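ATP-dependent RNA helicase HrpB (Escherichia coli, PDB 6EUD) hydrolyses ATP to ADP and phosphate as a DExH-box NTPase of the DEAH/RHA helicase group, with RNA helicase and single-stranded RNA-binding activity. Local coordinates at residues Q572-E577 against E608-Q613; W588-I593 against V598-L603. All blocks are in the same frame, centred on the assembly; numbering follows the deposited sequence.

Interaction 1: residues Q572-E577 against E608-Q613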
loop_
_atom_site.group_PDB
_atom_site.type_symbol
_atom_site.label_atom_id
_atom_site.label_comp_id
_atom_site.label_asym_id
_atom_site.label_seq_id
_atom_site.Cartn_x
_atom_site.Cartn_y
_atom_site.Cartn_z
ATOM N N GLN A 572 7.714 14.343 -25.232
ATOM C CA GLN A 572 7.884 15.730 -25.653
ATOM C C GLN A 572 6.783 16.607 -25.061
ATOM O O GLN A 572 5.613 16.207 -25.007
ATOM C CB GLN A 572 7.859 15.801 -27.174
ATOM C CG GLN A 572 8.384 17.070 -27.808
ATOM C CD GLN A 572 8.301 17.007 -29.328
ATOM O OE1 GLN A 572 9.187 17.483 -30.029
ATOM N NE2 GLN A 572 7.220 16.423 -29.842
ATOM N N SER A 573 7.149 17.809 -24.629
ATOM C CA SER A 573 6.198 18.700 -23.966
ATOM C C SER A 573 6.519 20.166 -24.230
ATOM O O SER A 573 7.549 20.676 -23.785
ATOM C CB SER A 573 6.197 18.437 -22.467
ATOM O OG SER A 573 5.292 19.280 -21.796
ATOM N N ASP A 574 5.637 20.840 -24.962
ATOM C CA ASP A 574 5.833 22.247 -25.302
ATOM C C ASP A 574 5.089 23.165 -24.331
ATOM O O ASP A 574 4.056 22.795 -23.766
ATOM C CB ASP A 574 5.380 22.514 -26.738
ATOM C CG ASP A 574 6.080 21.619 -27.748
ATOM O OD1 ASP A 574 7.224 21.190 -27.475
ATOM O OD2 ASP A 574 5.487 21.344 -28.815
ATOM N N THR A 575 5.624 24.361 -24.121
ATOM C CA THR A 575 4.996 25.302 -23.210
ATOM C C THR A 575 5.041 26.711 -23.760
ATOM O O THR A 575 6.099 27.198 -24.163
ATOM C CB THR A 575 5.665 25.294 -21.823
ATOM O OG1 THR A 575 5.641 23.969 -21.287
ATOM C CG2 THR A 575 4.928 26.214 -20.864
ATOM N N VAL A 576 3.886 27.369 -23.791
ATOM C CA VAL A 576 3.849 28.788 -24.129
ATOM C C VAL A 576 3.059 29.520 -23.058
ATOM O O VAL A 576 1.980 29.082 -22.659
ATOM C CB VAL A 576 3.241 29.050 -25.524
ATOM C CG1 VAL A 576 3.091 30.531 -25.754
ATOM C CG2 VAL A 576 4.123 28.481 -26.596
ATOM N N GLU A 577 3.617 30.625 -22.580
ATOM C CA GLU A 577 3.008 31.413 -21.512
ATOM C C GLU A 577 3.680 32.777 -21.445
ATOM O O GLU A 577 4.709 33.001 -22.092
ATOM C CB GLU A 577 3.149 30.705 -20.174
ATOM C CG GLU A 577 4.599 30.604 -19.745
ATOM C CD GLU A 577 4.817 29.532 -18.721
ATOM O OE1 GLU A 577 5.732 29.686 -17.888
ATOM O OE2 GLU A 577 4.069 28.534 -18.755
ATOM N N GLU A 608 -0.632 24.111 -35.233
ATOM C CA GLU A 608 -1.600 24.769 -34.377
ATOM C C GLU A 608 -2.142 23.864 -33.303
ATOM O O GLU A 608 -2.509 24.335 -32.233
ATOM C CB GLU A 608 -2.740 25.345 -35.185
ATOM C CG GLU A 608 -2.259 26.497 -36.010
ATOM C CD GLU A 608 -2.737 27.793 -35.441
ATOM O OE1 GLU A 608 -3.860 27.808 -34.897
ATOM O OE2 GLU A 608 -1.980 28.787 -35.511
ATOM N N ASP A 609 -2.179 22.568 -33.580
ATOM C CA ASP A 609 -2.522 21.599 -32.559
ATOM C C ASP A 609 -1.421 21.606 -31.505
ATOM O O ASP A 609 -1.686 21.404 -30.321
ATOM C CB ASP A 609 -2.700 20.211 -33.172
ATOM C CG ASP A 609 -3.880 20.143 -34.123
ATOM O OD1 ASP A 609 -4.335 21.210 -34.587
ATOM O OD2 ASP A 609 -4.333 19.022 -34.432
ATOM N N GLU A 610 -0.186 21.854 -31.943
ATOM C CA GLU A 610 0.951 21.948 -31.028
ATOM C C GLU A 610 0.867 23.203 -30.157
ATOM O O GLU A 610 1.055 23.150 -28.934
ATOM C CB GLU A 610 2.267 21.935 -31.801
ATOM C CG GLU A 610 2.765 20.540 -32.108
ATOM C CD GLU A 610 4.079 20.529 -32.868
ATOM O OE1 GLU A 610 4.425 21.553 -33.494
ATOM O OE2 GLU A 610 4.769 19.488 -32.824
ATOM N N LEU A 611 0.573 24.324 -30.801
ATOM C CA LEU A 611 0.475 25.607 -30.123
ATOM C C LEU A 611 -0.595 25.588 -29.034
ATOM O O LEU A 611 -0.362 26.044 -27.909
ATOM C CB LEU A 611 0.172 26.714 -31.135
ATOM C CG LEU A 611 0.046 28.113 -30.556
ATOM C CD1 LEU A 611 1.406 28.601 -30.076
ATOM C CD2 LEU A 611 -0.559 29.049 -31.583
ATOM N N HIS A 612 -1.766 25.061 -29.371
ATOM C CA HIS A 612 -2.853 25.000 -28.418
ATOM C C HIS A 612 -2.463 24.159 -27.230
ATOM O O HIS A 612 -2.742 24.514 -26.079
ATOM C CB HIS A 612 -4.102 24.447 -29.078
ATOM C CG HIS A 612 -4.611 25.314 -30.177
ATOM N ND1 HIS A 612 -5.332 24.825 -31.240
ATOM C CD2 HIS A 612 -4.494 26.647 -30.378
ATOM C CE1 HIS A 612 -5.639 25.822 -32.053
ATOM N NE2 HIS A 612 -5.144 26.938 -31.552
ATOM N N GLN A 613 -1.797 23.050 -27.513
ATOM C CA GLN A 613 -1.342 22.173 -26.459
ATOM C C GLN A 613 -0.316 22.906 -25.590
ATOM O O GLN A 613 -0.381 22.837 -24.354
ATOM C CB GLN A 613 -0.758 20.881 -27.038
ATOM C CG GLN A 613 -0.447 19.818 -25.974
ATOM C CD GLN A 613 -1.708 19.303 -25.239
ATOM O OE1 GLN A 613 -2.752 19.071 -25.859
ATOM N NE2 GLN A 613 -1.604 19.130 -23.917
HETATM O O HOH W 1 2.634 20.910 -28.006
#
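Asp574 and Glu610 are brought together by their torsions: in Asp574 the carboxylate swings beside its own backbone N (chi1 -56°), while in Glu610 a chi1 of -85° places CG beside the aspartate and the chain is extended beyond it. Asp574 OD2 meets the flank of that chain at Glu610 CG, 4.3 Å away. The two acids stay slightly apart at their polar ends, with Asp574 OD2 and Glu610 OE2 separated by 4.5 Å. Two like charges this near would be unfavourable alone, but Arg589 of the adjacent strand forms a salt bridge to each, through NE to Asp574 and NH2 to Glu610, which probably keeps both carboxylates ionised. A water bridges the same aspartate to the helix. It gives one hydrogen to Asp574 OD2 at 3.0 Å and the other to the main-chain Glu610 O at 2.9 Å, so the buried aspartate is tied to the helix backbone as well as to the arginine. Two residues along the strand the contact becomes apolar: Val576 CG2 reaches Leu611 CD1 at 4.4 Å, a loose touch between methyl groups. Leu603 also packs on Val576, and a backbone hydrogen bond between Val576 and Ala614, with one from Asn617 ND2 to Asp574 O, carries the attachment further along the helix. Gln613 stands at the margin and turns its amide to Glu665. The segment axes pass 7.7 Å apart at 68°, and the two segments bury just 165 Å² together, so the direct packing is modest. The arrangement is that of a helix laid against an outermost strand of a small three-stranded antiparallel sheet, here the sheet of the HrpB connector region.

Interaction 2: residues W588-I593 against V598-L603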
loop_
_atom_site.group_PDB
_atom_site.type_symbol
_atom_site.label_atom_id
_atom_site.label_comp_id
_atom_site.label_asym_id
_atom_site.label_seq_id
_atom_site.Cartn_x
_atom_site.Cartn_y
_atom_site.Cartn_z
ATOM N N TRP A 588 9.146 27.304 -24.903
ATOM C CA TRP A 588 10.184 26.301 -25.000
ATOM C C TRP A 588 9.604 24.919 -25.297
ATOM O O TRP A 588 8.413 24.664 -25.074
ATOM C CB TRP A 588 11.030 26.298 -23.709
ATOM C CG TRP A 588 10.327 25.805 -22.460
ATOM C CD1 TRP A 588 10.343 24.530 -21.965
ATOM C CD2 TRP A 588 9.524 26.576 -21.552
ATOM N NE1 TRP A 588 9.594 24.456 -20.814
ATOM C CE2 TRP A 588 9.084 25.696 -20.534
ATOM C CE3 TRP A 588 9.134 27.917 -21.497
ATOM C CZ2 TRP A 588 8.269 26.117 -19.479
ATOM C CZ3 TRP A 588 8.321 28.333 -20.444
ATOM C CH2 TRP A 588 7.901 27.433 -19.452
ATOM N N ARG A 589 10.451 24.050 -25.845
ATOM C CA ARG A 589 10.151 22.622 -25.972
ATOM C C ARG A 589 11.051 21.835 -25.015
ATOM O O ARG A 589 12.277 22.039 -25.006
ATOM C CB ARG A 589 10.344 22.147 -27.415
ATOM C CG ARG A 589 10.399 20.639 -27.589
ATOM C CD ARG A 589 10.139 20.269 -29.036
ATOM N NE ARG A 589 8.731 20.449 -29.380
ATOM C CZ ARG A 589 8.236 20.393 -30.614
ATOM N NH1 ARG A 589 9.033 20.173 -31.648
ATOM N NH2 ARG A 589 6.938 20.571 -30.815
ATOM N N ARG A 590 10.436 20.967 -24.201
ATOM C CA ARG A 590 11.169 20.134 -23.254
ATOM C C ARG A 590 11.080 18.644 -23.615
ATOM O O ARG A 590 9.984 18.078 -23.720
ATOM C CB ARG A 590 10.649 20.366 -21.828
ATOM C CG ARG A 590 11.513 19.742 -20.728
ATOM C CD ARG A 590 10.763 19.548 -19.409
ATOM N NE ARG A 590 9.981 20.728 -19.046
ATOM C CZ ARG A 590 10.442 21.768 -18.350
ATOM N NH1 ARG A 590 11.702 21.798 -17.923
ATOM N NH2 ARG A 590 9.636 22.786 -18.079
ATOM N N LEU A 591 12.231 18.014 -23.827
ATOM C CA LEU A 591 12.265 16.557 -23.909
ATOM C C LEU A 591 12.479 16.003 -22.498
ATOM O O LEU A 591 13.406 16.482 -21.777
ATOM C CB LEU A 591 13.363 16.098 -24.866
ATOM C CG LEU A 591 13.147 16.602 -26.300
ATOM C CD1 LEU A 591 14.196 16.067 -27.285
ATOM C CD2 LEU A 591 11.751 16.229 -26.731
ATOM N N GLN A 592 11.643 15.055 -22.047
ATOM C CA GLN A 592 11.875 14.681 -20.657
ATOM C C GLN A 592 11.825 13.111 -20.581
ATOM O O GLN A 592 11.191 12.408 -21.401
ATOM C CB GLN A 592 10.839 15.322 -19.736
ATOM C CG GLN A 592 9.423 14.823 -20.099
ATOM C CD GLN A 592 8.322 15.845 -19.869
ATOM O OE1 GLN A 592 7.805 16.024 -18.761
ATOM N NE2 GLN A 592 7.785 16.347 -21.027
ATOM N N ILE A 593 12.592 12.545 -19.665
ATOM C CA ILE A 593 12.440 11.151 -19.306
ATOM C C ILE A 593 11.784 11.112 -17.938
ATOM O O ILE A 593 12.435 11.351 -16.922
ATOM C CB ILE A 593 13.778 10.423 -19.286
ATOM C CG1 ILE A 593 14.432 10.469 -20.670
ATOM C CG2 ILE A 593 13.549 9.008 -18.909
ATOM C CD1 ILE A 593 15.771 9.849 -20.713
ATOM N N VAL A 598 15.682 16.393 -20.068
ATOM C CA VAL A 598 16.848 15.915 -20.805
ATOM C C VAL A 598 17.379 17.029 -21.693
ATOM O O VAL A 598 18.593 17.197 -21.859
ATOM C CB VAL A 598 16.509 14.675 -21.650
ATOM C CG1 VAL A 598 17.673 14.298 -22.560
ATOM C CG2 VAL A 598 16.159 13.523 -20.745
ATOM N N LYS A 599 16.451 17.802 -22.246
ATOM C CA LYS A 599 16.814 18.918 -23.091
ATOM C C LYS A 599 15.707 19.964 -23.083
ATOM O O LYS A 599 14.523 19.630 -23.006
ATOM C CB LYS A 599 17.097 18.437 -24.517
ATOM C CG LYS A 599 17.861 19.447 -25.343
ATOM C CD LYS A 599 18.160 18.942 -26.746
ATOM C CE LYS A 599 16.903 18.870 -27.595
ATOM N NZ LYS A 599 17.236 18.591 -29.023
ATOM N N VAL A 600 16.103 21.229 -23.137
ATOM C CA VAL A 600 15.163 22.318 -23.345
ATOM C C VAL A 600 15.623 23.132 -24.543
ATOM O O VAL A 600 16.798 23.467 -24.668
ATOM C CB VAL A 600 15.023 23.219 -22.100
ATOM C CG1 VAL A 600 14.060 22.603 -21.114
ATOM C CG2 VAL A 600 16.357 23.447 -21.448
ATOM N N GLN A 601 14.689 23.427 -25.438
ATOM C CA GLN A 601 15.015 24.134 -26.665
ATOM C C GLN A 601 13.953 25.170 -26.972
ATOM O O GLN A 601 12.811 25.029 -26.543
ATOM C CB GLN A 601 15.158 23.145 -27.830
ATOM C CG GLN A 601 13.989 22.169 -27.992
ATOM C CD GLN A 601 14.179 21.203 -29.163
ATOM O OE1 GLN A 601 14.015 19.987 -29.015
ATOM N NE2 GLN A 601 14.513 21.743 -30.330
ATOM N N PRO A 602 14.330 26.229 -27.706
ATOM C CA PRO A 602 13.326 27.215 -28.121
ATOM C C PRO A 602 12.293 26.593 -29.049
ATOM O O PRO A 602 12.627 25.788 -29.918
ATOM C CB PRO A 602 14.154 28.291 -28.833
ATOM C CG PRO A 602 15.441 27.630 -29.182
ATOM C CD PRO A 602 15.691 26.621 -28.116
ATOM N N LEU A 603 11.036 26.952 -28.841
ATOM C CA LEU A 603 9.957 26.386 -29.632
ATOM C C LEU A 603 10.043 26.850 -31.087
ATOM O O LEU A 603 9.888 28.041 -31.384
ATOM C CB LEU A 603 8.601 26.761 -29.022
ATOM C CG LEU A 603 7.377 25.923 -29.397
ATOM C CD1 LEU A 603 7.590 24.458 -29.076
ATOM C CD2 LEU A 603 6.165 26.434 -28.669
#
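Arg589 and Gln601 form a hydrogen-bonded antiparallel pair, with Arg589 N to Gln601 O at 2.6 Å and nearly straight (172°). The return bond runs from Gln601 N to Arg589 O, and Leu591 N binds Lys599 O further along. On the same face the two side chains run together: Arg589 CB sits 3.7 Å from Gln601 CG, and the guanidinium and amide planes stand almost perpendicular, 89° apart. Gln601 reaches this place because CG lies between its backbone N and carbonyl carbon (chi1 51°). Leu603 crosses Arg589 at about a right angle and lays CD1 over one guanidinium face; the charged end turns to the acids Asp574 and Glu610. Near the turn of this beta hairpin the pairing slips into a classic beta bulge, where Leu591 O takes Val598 N at 2.8 Å and only a weak bond from Lys599 N. Leu591 and Lys599 still point the same way, Leu591 CD1 lying against Lys599 CE where the lysine chain bends at chi3. On the face carrying Arg590 and Val600, Val600 CG1 lies 3.8 Å from Arg590 CG, and Trp588 CD1 covers the rim of one guanidinium face of Arg590, whose NH1 bonds to Thr597. At the bulge, Val598 CG2 packs on Ile593 CG1 at 3.5 Å, and Ile593 continues against Ile559 and Val563 of helix 559-565.

Following the chain from its N terminus, strand 571-579 is the first of these elements; the chain then turns back along strand 584-593 and reverses again into strand 596-602 before entering helix 608-622. Interaction 2 closes the short hairpin loop between the second and third strands. Interaction 1 closes a longer one, bringing the start of the helix back to the first strand, and interaction 2 is nested inside it. Their centres lie 12 Å apart, and strand 584-593 joins them: it pairs with 596-602 on one edge and with 571-579 on the other, where Arg590 N lies 2.9 Å from Ser573 O. Together they tie all three strands and the following helix into one unit.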